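Local coordinates for protein fatty Acyl-Adenylate Ligase (Escherichia coli, PDB 3PBK) that belongs to the AMP-binding (ANL) superfamily of enzymes and holds 5'-O-[(S)-(dodecanoyloxy)(hydroxy)phosphoryl]adenosine in its ligand pocket, at residues E294-C299 and Q324-N329; T21-L26 and Q170-N175; G488-F493 and L502-R507. One frame throughout, in Å; residues are numbered along the deposited sequence.

Contact 1 (E294-C299 and Q324-N329)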
loop_
_atom_site.group_PDB
_atom_site.type_symbol
_atom_site.label_atom_id
_atom_site.label_comp_id
_atom_site.label_asym_id
_atom_site.label_seq_id
_atom_site.Cartn_x
_atom_site.Cartn_y
_atom_site.Cartn_z
ATOM N N GLU A 294 -26.754 -3.397 12.217
ATOM C CA GLU A 294 -25.853 -3.588 13.352
ATOM C C GLU A 294 -25.017 -2.342 13.626
ATOM O O GLU A 294 -24.595 -2.087 14.764
ATOM C CB GLU A 294 -24.890 -4.759 13.095
ATOM C CG GLU A 294 -25.498 -6.156 13.170
ATOM C CD GLU A 294 -25.882 -6.696 11.804
ATOM O OE1 GLU A 294 -26.359 -5.896 10.963
ATOM O OE2 GLU A 294 -25.706 -7.918 11.576
ATOM N N LEU A 295 -24.782 -1.571 12.570
ATOM C CA LEU A 295 -23.717 -0.575 12.566
ATOM C C LEU A 295 -23.924 0.636 13.463
ATOM O O LEU A 295 -24.923 1.346 13.374
ATOM C CB LEU A 295 -23.422 -0.115 11.139
ATOM C CG LEU A 295 -23.096 -1.247 10.173
ATOM C CD1 LEU A 295 -22.518 -0.672 8.902
ATOM C CD2 LEU A 295 -22.141 -2.231 10.821
ATOM N N ASP A 296 -22.953 0.849 14.333
ATOM C CA ASP A 296 -22.784 2.127 14.975
ATOM C C ASP A 296 -21.329 2.477 14.799
ATOM O O ASP A 296 -20.464 1.677 15.116
ATOM C CB ASP A 296 -23.097 2.041 16.448
ATOM C CG ASP A 296 -23.038 3.382 17.106
ATOM O OD1 ASP A 296 -23.345 4.382 16.415
ATOM O OD2 ASP A 296 -22.675 3.436 18.300
ATOM N N LEU A 297 -21.051 3.665 14.288
ATOM C CA LEU A 297 -19.698 3.986 13.864
ATOM C C LEU A 297 -19.125 5.213 14.560
ATOM O O LEU A 297 -18.112 5.757 14.133
ATOM C CB LEU A 297 -19.659 4.156 12.342
ATOM C CG LEU A 297 -19.101 2.989 11.527
ATOM C CD1 LEU A 297 -19.291 1.668 12.242
ATOM C CD2 LEU A 297 -19.711 2.967 10.144
ATOM N N SER A 298 -19.770 5.635 15.640
ATOM C CA SER A 298 -19.315 6.788 16.417
ATOM C C SER A 298 -17.934 6.564 17.036
ATOM O O SER A 298 -17.175 7.505 17.255
ATOM C CB SER A 298 -20.341 7.111 17.502
ATOM O OG SER A 298 -20.990 5.928 17.952
ATOM N N CYS A 299 -17.627 5.301 17.302
ATOM C CA CYS A 299 -16.358 4.886 17.877
ATOM C C CYS A 299 -15.192 5.060 16.890
ATOM O O CYS A 299 -14.018 5.165 17.288
ATOM C CB CYS A 299 -16.461 3.416 18.275
ATOM S SG CYS A 299 -16.744 2.309 16.844
ATOM N N GLN A 324 -26.087 7.910 8.503
ATOM C CA GLN A 324 -27.198 7.270 9.224
ATOM C C GLN A 324 -26.798 6.273 10.332
ATOM O O GLN A 324 -27.575 6.017 11.253
ATOM C CB GLN A 324 -28.179 6.617 8.246
ATOM C CG GLN A 324 -27.537 5.613 7.304
ATOM C CD GLN A 324 -28.483 5.142 6.206
ATOM O OE1 GLN A 324 -29.591 4.678 6.481
ATOM N NE2 GLN A 324 -28.044 5.255 4.953
ATOM N N VAL A 325 -25.593 5.717 10.249
ATOM C CA VAL A 325 -25.092 4.844 11.304
ATOM C C VAL A 325 -23.968 5.517 12.077
ATOM O O VAL A 325 -23.120 4.854 12.664
ATOM C CB VAL A 325 -24.580 3.512 10.742
ATOM C CG1 VAL A 325 -25.733 2.708 10.167
ATOM C CG2 VAL A 325 -23.500 3.763 9.698
ATOM N N ASN A 326 -23.961 6.842 12.045
ATOM C CA ASN A 326 -23.053 7.656 12.859
ATOM C C ASN A 326 -21.601 7.691 12.441
ATOM O O ASN A 326 -20.724 7.787 13.294
ATOM C CB ASN A 326 -23.129 7.276 14.336
ATOM C CG ASN A 326 -24.447 7.625 14.937
ATOM O OD1 ASN A 326 -25.439 6.924 14.716
ATOM N ND2 ASN A 326 -24.490 8.726 15.689
ATOM N N PHE A 327 -21.337 7.628 11.144
ATOM C CA PHE A 327 -19.995 7.912 10.670
ATOM C C PHE A 327 -19.766 9.427 10.589
ATOM O O PHE A 327 -20.444 10.131 9.839
ATOM C CB PHE A 327 -19.742 7.263 9.313
ATOM C CG PHE A 327 -18.396 7.586 8.741
ATOM C CD1 PHE A 327 -17.262 6.926 9.192
ATOM C CD2 PHE A 327 -18.257 8.566 7.768
ATOM C CE1 PHE A 327 -16.018 7.230 8.675
ATOM C CE2 PHE A 327 -17.014 8.875 7.248
ATOM C CZ PHE A 327 -15.898 8.212 7.699
ATOM N N ASP A 328 -18.816 9.931 11.370
ATOM C CA ASP A 328 -18.450 11.339 11.287
ATOM C C ASP A 328 -17.445 11.536 10.152
ATOM O O ASP A 328 -16.365 10.948 10.162
ATOM C CB ASP A 328 -17.864 11.815 12.621
ATOM C CG ASP A 328 -17.541 13.308 12.629
ATOM O OD1 ASP A 328 -17.937 14.029 11.678
ATOM O OD2 ASP A 328 -16.890 13.763 13.597
ATOM N N ASN A 329 -17.790 12.353 9.167
ATOM C CA ASN A 329 -16.871 12.568 8.065
ATOM C C ASN A 329 -15.611 13.323 8.466
ATOM O O ASN A 329 -14.654 13.373 7.701
ATOM C CB ASN A 329 -17.566 13.271 6.901
ATOM C CG ASN A 329 -17.763 14.759 7.139
ATOM O OD1 ASN A 329 -16.803 15.510 7.342
ATOM N ND2 ASN A 329 -19.016 15.196 7.085
#
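Val-325 lies against Leu-295 and Leu-297 with both its methyls. Its CG1 approaches Leu-295 CB at 3.8 Å, while CG2 meets Leu-297 CD2 at 3.9 Å, the Leu-297 and Val-325 side chains running side by side and pointing the same way. The backbones are tied by a hydrogen bond from Leu-297 N to Val-325 O (2.9 Å), which meets the oxygen almost head-on (C=O...N 171°) but is bent at the hydrogen (134°). Toward solvent, Asp-296 CG stands anti to the backbone N, which brings OD1 to 3.6 Å from Asn-326 CB; carboxylate and amide planes are nearly perpendicular (85°). Ser-298 OG gives that OD1 a weak hydrogen bond.

Further out, Asp-296 is gripped through its backbone, N by Ser-266 OG and O by Arg-269. Leu-295 rests on Leu-262 of helix 260-267, and the Phe-327 ring makes edge-to-face contacts with Phe-318, Trp-300 and Phe-332. Asn-326, with positive phi, is the C-prime residue of a Schellman motif that ends helix 312-322: the turn closing this helix is thus fastened to the loop leading into strand 302-305, and both loops feed neighbouring parallel strands of the large mixed sheet.

Contact 2 (T21-L26 and Q170-N175); sequences TLVDAL and QRPVPN
Arg-171 reaches from the loop 170-175 to the first turn of helix 22-29 and grips Asp-24. From CB the chain bends at chi2 (73°), then runs on with CD and NE nearly extended, carrying the guanidinium past Val-23: NE comes within 3.6 Å of Val-23 CG1, the two side chains crossing at a slant. At the tip, NH1 makes the main bond of the salt bridge, 2.7 Å to Asp-24 OD1. The nitrogen arrives on the syn side of the carboxylate, 26° out of its plane, and the oxygen in turn lies off the guanidinium plane; the two planes are 58° apart, and both contacts to Asp-24 go to OD1, so it is a single-oxygen grip and not a flat, two-oxygen pairing. NH2, whose position is less certain, adds a weak bond to the same OD1 and forms a salt bridge with Asp-27, so two acidic residues of the helix share one arginine and probably balance its charge.

Beside this polar edge, Pro-172 packs its ring on the helix start. Pro-172 CG meets Val-23 CG2 at 3.7 Å, and Pro-172 CB meets Thr-21 CG2 at 4.0 Å. Thr-21 OG1 donates a weak hydrogen bond to Pro-172 O (3.4 Å). Val-23 also touches Gln-94 and Tyr-95 of helix 84-95, and His-197 of helix 197-211 contacts both Thr-21 and Pro-172. Thr-21 occupies the N-cap position, although its side chain makes no capping bond: the loop entering strand 177-181 is joined here to the beginning of an N-terminal helix.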
loop_
_atom_site.group_PDB
_atom_site.type_symbol
_atom_site.label_atom_id
_atom_site.label_comp_id
_atom_site.label_asym_id
_atom_site.label_seq_id
_atom_site.Cartn_x
_atom_site.Cartn_y
_atom_site.Cartn_z
ATOM N N THR A 21 14.830 -0.366 18.439
ATOM C CA THR A 21 14.811 -1.605 17.685
ATOM C C THR A 21 13.469 -2.275 17.830
ATOM O O THR A 21 12.859 -2.187 18.887
ATOM C CB THR A 21 15.876 -2.549 18.240
ATOM O OG1 THR A 21 17.115 -2.326 17.550
ATOM C CG2 THR A 21 15.453 -3.996 18.091
ATOM N N LEU A 22 13.006 -2.947 16.778
ATOM C CA LEU A 22 11.698 -3.626 16.804
ATOM C C LEU A 22 11.597 -4.637 17.935
ATOM O O LEU A 22 10.530 -4.846 18.504
ATOM C CB LEU A 22 11.406 -4.320 15.468
ATOM C CG LEU A 22 10.789 -3.481 14.350
ATOM C CD1 LEU A 22 10.973 -4.158 13.005
ATOM C CD2 LEU A 22 9.334 -3.232 14.626
ATOM N N VAL A 23 12.716 -5.273 18.250
ATOM C CA VAL A 23 12.760 -6.214 19.353
ATOM C C VAL A 23 12.574 -5.472 20.679
ATOM O O VAL A 23 11.792 -5.895 21.532
ATOM C CB VAL A 23 14.061 -7.024 19.345
ATOM C CG1 VAL A 23 14.283 -7.690 20.702
ATOM C CG2 VAL A 23 14.023 -8.047 18.217
ATOM N N ASP A 24 13.271 -4.355 20.850
ATOM C CA ASP A 24 12.978 -3.481 21.975
ATOM C C ASP A 24 11.490 -3.174 22.012
ATOM O O ASP A 24 10.830 -3.371 23.020
ATOM C CB ASP A 24 13.760 -2.181 21.859
ATOM C CG ASP A 24 15.236 -2.374 22.105
ATOM O OD1 ASP A 24 15.579 -3.149 23.024
ATOM O OD2 ASP A 24 16.054 -1.753 21.387
ATOM N N ALA A 25 10.961 -2.689 20.902
ATOM C CA ALA A 25 9.551 -2.359 20.834
ATOM C C ALA A 25 8.682 -3.500 21.379
ATOM O O ALA A 25 7.893 -3.300 22.302
ATOM C CB ALA A 25 9.155 -2.000 19.406
ATOM N N LEU A 26 8.834 -4.696 20.826
ATOM C CA LEU A 26 7.991 -5.810 21.224
ATOM C C LEU A 26 8.240 -6.238 22.667
ATOM O O LEU A 26 7.329 -6.703 23.350
ATOM C CB LEU A 26 8.189 -6.998 20.281
ATOM C CG LEU A 26 7.560 -8.324 20.720
ATOM C CD1 LEU A 26 6.088 -8.134 21.005
ATOM C CD2 LEU A 26 7.766 -9.381 19.668
ATOM N N GLN A 170 21.469 -12.732 20.548
ATOM C CA GLN A 170 22.100 -11.419 20.437
ATOM C C GLN A 170 21.069 -10.314 20.128
ATOM O O GLN A 170 20.232 -10.442 19.222
ATOM C CB GLN A 170 23.188 -11.488 19.358
ATOM C CG GLN A 170 22.799 -12.402 18.163
ATOM C CD GLN A 170 23.794 -13.550 17.914
ATOM O OE1 GLN A 170 23.404 -14.723 17.786
ATOM N NE2 GLN A 170 25.085 -13.215 17.856
ATOM N N ARG A 171 21.127 -9.235 20.899
ATOM C CA ARG A 171 20.191 -8.128 20.754
ATOM C C ARG A 171 20.508 -7.321 19.489
ATOM O O ARG A 171 21.663 -6.993 19.230
ATOM C CB ARG A 171 20.289 -7.236 21.990
ATOM C CG ARG A 171 18.974 -6.738 22.515
ATOM C CD ARG A 171 18.171 -7.849 23.200
ATOM N NE ARG A 171 16.754 -7.504 23.343
ATOM C CZ ARG A 171 16.297 -6.269 23.549
ATOM N NH1 ARG A 171 17.140 -5.240 23.674
ATOM N NH2 ARG A 171 14.991 -6.059 23.648
ATOM N N PRO A 172 19.485 -7.008 18.684
ATOM C CA PRO A 172 19.731 -6.276 17.435
ATOM C C PRO A 172 20.067 -4.807 17.696
ATOM O O PRO A 172 19.621 -4.260 18.716
ATOM C CB PRO A 172 18.393 -6.382 16.694
ATOM C CG PRO A 172 17.612 -7.438 17.412
ATOM C CD PRO A 172 18.074 -7.396 18.827
ATOM N N VAL A 173 20.843 -4.186 16.803
ATOM C CA VAL A 173 21.141 -2.749 16.908
ATOM C C VAL A 173 20.469 -1.949 15.779
ATOM O O VAL A 173 20.151 -2.501 14.716
ATOM C CB VAL A 173 22.668 -2.433 16.918
ATOM C CG1 VAL A 173 23.494 -3.707 17.018
ATOM C CG2 VAL A 173 23.065 -1.619 15.679
ATOM N N PRO A 174 20.257 -0.642 16.012
ATOM C CA PRO A 174 19.535 0.245 15.099
ATOM C C PRO A 174 19.882 0.097 13.620
ATOM O O PRO A 174 18.975 0.121 12.801
ATOM C CB PRO A 174 19.925 1.628 15.600
ATOM C CG PRO A 174 20.051 1.436 17.052
ATOM C CD PRO A 174 20.641 0.067 17.243
ATOM N N ASN A 175 21.152 -0.053 13.273
ATOM C CA ASN A 175 21.516 -0.035 11.863
ATOM C C ASN A 175 21.437 -1.360 11.149
ATOM O O ASN A 175 21.766 -1.449 9.970
ATOM C CB ASN A 175 22.873 0.618 11.655
ATOM C CG ASN A 175 22.775 2.118 11.653
ATOM O OD1 ASN A 175 23.744 2.817 11.938
ATOM N ND2 ASN A 175 21.577 2.632 11.339
#

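Contact 3 (G488-F493 and L502-R507); sequences GDAIAF and LQIQCR
The Phe-493 ring and the Gln-503 amide stand almost perpendicular (85°) in an antiparallel beta hairpin, strands 490-494 and 500-505. The amide sits at the ring's edge: Gln-503 CD lies in the ring plane, and OE1 is 3.9 Å from Phe-493 CE1. Gln-503 NE2 turns to Asp-536 of strand 533-538 in a weak hydrogen bond. Helix 553-564 covers this side, Lys-557 touching Phe-493 and Tyr-560 touching Gln-503.

Ile-491 and Gln-503 form the hydrogen-bonded pair, joined by Ile-491 N to Gln-503 O (2.8 Å) and Gln-503 N to Ile-491 O (2.8 Å). The flanking non-hydrogen-bonded pairs, Ala-490 with Ile-504 and Ala-492 with Leu-502, use the other sheet face, where Ala-490, Leu-502 and Ile-504 meet helix 472-479, and Leu-502 and Ile-504 also helix 511-529. Leu-502 CD1 reaches both alanines, 4.0 Å from Ala-490 CB and 4.1 Å from Ala-492 CB; CG anti to the backbone N (chi1 172°) swings it across the strand.

At the end of strand 500-505, Gln-505 N bonds to Asp-489 O (3.0 Å), just ahead of strand 490-494. Asp-489 OD2 accepts the backbone N-H of His-486; OD1 receives Gln-505 NE2 at 3.3 Å along a nearly straight N-H (169°), from above the carboxylate plane but within the amide's own.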
loop_
_atom_site.group_PDB
_atom_site.type_symbol
_atom_site.label_atom_id
_atom_site.label_comp_id
_atom_site.label_asym_id
_atom_site.label_seq_id
_atom_site.Cartn_x
_atom_site.Cartn_y
_atom_site.Cartn_z
ATOM N N GLY A 488 -10.874 1.490 -11.466
ATOM C CA GLY A 488 -9.849 0.475 -11.596
ATOM C C GLY A 488 -10.102 -0.388 -12.812
ATOM O O GLY A 488 -9.189 -1.024 -13.339
ATOM N N ASP A 489 -11.352 -0.401 -13.261
ATOM C CA ASP A 489 -11.726 -1.130 -14.462
ATOM C C ASP A 489 -11.125 -0.468 -15.696
ATOM O O ASP A 489 -10.908 -1.117 -16.711
ATOM C CB ASP A 489 -13.250 -1.189 -14.597
ATOM C CG ASP A 489 -13.881 -2.241 -13.706
ATOM O OD1 ASP A 489 -13.137 -3.030 -13.071
ATOM O OD2 ASP A 489 -15.133 -2.277 -13.651
ATOM N N ALA A 490 -10.859 0.829 -15.606
ATOM C CA ALA A 490 -10.380 1.582 -16.760
ATOM C C ALA A 490 -8.954 2.087 -16.577
ATOM O O ALA A 490 -8.621 2.655 -15.537
ATOM C CB ALA A 490 -11.323 2.741 -17.068
ATOM N N ILE A 491 -8.131 1.861 -17.602
ATOM C CA ILE A 491 -6.738 2.290 -17.641
ATOM C C ILE A 491 -6.481 3.155 -18.868
ATOM O O ILE A 491 -6.840 2.779 -19.991
ATOM C CB ILE A 491 -5.803 1.106 -17.792
ATOM C CG1 ILE A 491 -6.052 0.082 -16.703
ATOM C CG2 ILE A 491 -4.359 1.564 -17.768
ATOM C CD1 ILE A 491 -5.466 -1.273 -17.049
ATOM N N ALA A 492 -5.842 4.303 -18.657
ATOM C CA ALA A 492 -5.484 5.176 -19.761
ATOM C C ALA A 492 -3.971 5.374 -19.841
ATOM O O ALA A 492 -3.283 5.468 -18.830
ATOM C CB ALA A 492 -6.205 6.505 -19.642
ATOM N N PHE A 493 -3.457 5.407 -21.061
ATOM C CA PHE A 493 -2.050 5.696 -21.290
ATOM C C PHE A 493 -1.847 6.119 -22.737
ATOM O O PHE A 493 -2.748 5.979 -23.572
ATOM C CB PHE A 493 -1.183 4.487 -20.949
ATOM C CG PHE A 493 -1.514 3.263 -21.745
ATOM C CD1 PHE A 493 -2.461 2.361 -21.293
ATOM C CD2 PHE A 493 -0.876 3.010 -22.947
ATOM C CE1 PHE A 493 -2.763 1.229 -22.027
ATOM C CE2 PHE A 493 -1.177 1.889 -23.683
ATOM C CZ PHE A 493 -2.121 0.996 -23.222
ATOM N N LEU A 502 -7.515 3.921 -24.165
ATOM C CA LEU A 502 -8.219 3.657 -22.920
ATOM C C LEU A 502 -8.694 2.207 -22.896
ATOM O O LEU A 502 -9.568 1.825 -23.675
ATOM C CB LEU A 502 -9.424 4.581 -22.778
ATOM C CG LEU A 502 -10.388 4.323 -21.617
ATOM C CD1 LEU A 502 -9.713 4.565 -20.288
ATOM C CD2 LEU A 502 -11.603 5.213 -21.746
ATOM N N GLN A 503 -8.124 1.397 -22.007
ATOM C CA GLN A 503 -8.550 0.014 -21.881
ATOM C C GLN A 503 -9.586 -0.114 -20.773
ATOM O O GLN A 503 -9.453 0.485 -19.716
ATOM C CB GLN A 503 -7.356 -0.892 -21.616
ATOM C CG GLN A 503 -6.212 -0.671 -22.575
ATOM C CD GLN A 503 -5.217 -1.814 -22.574
ATOM O OE1 GLN A 503 -4.611 -2.137 -21.549
ATOM N NE2 GLN A 503 -5.038 -2.434 -23.734
ATOM N N ILE A 504 -10.636 -0.879 -21.041
ATOM C CA ILE A 504 -11.700 -1.104 -20.070
ATOM C C ILE A 504 -12.010 -2.596 -19.971
ATOM O O ILE A 504 -12.414 -3.229 -20.950
ATOM C CB ILE A 504 -12.996 -0.348 -20.440
ATOM C CG1 ILE A 504 -12.708 1.131 -20.694
ATOM C CG2 ILE A 504 -14.037 -0.505 -19.346
ATOM C CD1 ILE A 504 -13.938 1.935 -21.036
ATOM N N GLN A 505 -11.799 -3.157 -18.788
ATOM C CA GLN A 505 -12.161 -4.534 -18.538
ATOM C C GLN A 505 -13.571 -4.488 -18.004
ATOM O O GLN A 505 -13.848 -3.749 -17.064
ATOM C CB GLN A 505 -11.216 -5.166 -17.517
ATOM C CG GLN A 505 -11.336 -4.596 -16.123
ATOM C CD GLN A 505 -10.483 -5.347 -15.123
ATOM O OE1 GLN A 505 -9.528 -6.035 -15.498
ATOM N NE2 GLN A 505 -10.821 -5.221 -13.838
ATOM N N CYS A 506 -14.467 -5.255 -18.616
ATOM C CA CYS A 506 -15.876 -5.188 -18.245
ATOM C C CYS A 506 -16.660 -6.456 -18.568
ATOM O O CYS A 506 -16.247 -7.275 -19.395
ATOM C CB CYS A 506 -16.533 -4.018 -18.960
ATOM S SG CYS A 506 -16.476 -4.248 -20.738
ATOM N N ARG A 507 -17.814 -6.581 -17.920
ATOM C CA ARG A 507 -18.683 -7.740 -18.074
ATOM C C ARG A 507 -19.862 -7.470 -19.030
ATOM O O ARG A 507 -20.882 -8.166 -18.983
ATOM C CB ARG A 507 -19.201 -8.191 -16.698
ATOM C CG ARG A 507 -18.131 -8.724 -15.750
ATOM C CD ARG A 507 -18.641 -8.802 -14.314
ATOM N NE ARG A 507 -17.587 -9.225 -13.390
ATOM C CZ ARG A 507 -17.692 -9.192 -12.061
ATOM N NH1 ARG A 507 -18.814 -8.751 -11.498
ATOM N NH2 ARG A 507 -16.681 -9.598 -11.293
#

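Along the chain the contacts come in series: contact 2 closes before contact 1 opens, and contact 1 closes before contact 3. They are well separated. The centres of contact 1 and contact 2 are about 39 Å apart. Those of contact 1 and contact 3 are about 34 Å apart. Between contact 2 and contact 3, on opposite sides of the chain's centre, it is about 45 Å. Contact 1 borders the nine-stranded mixed sheet, next to strands 302-305 and 332-337. Contact 2 lies far from both, at the N-terminal helix 22-29, whereas contact 3 lies in the separate three-stranded sheet near the C-terminus. They thus lie in distinct regions of the ANL fold, whose large N-terminal part and small C-terminal domain are characteristic of the superfamily.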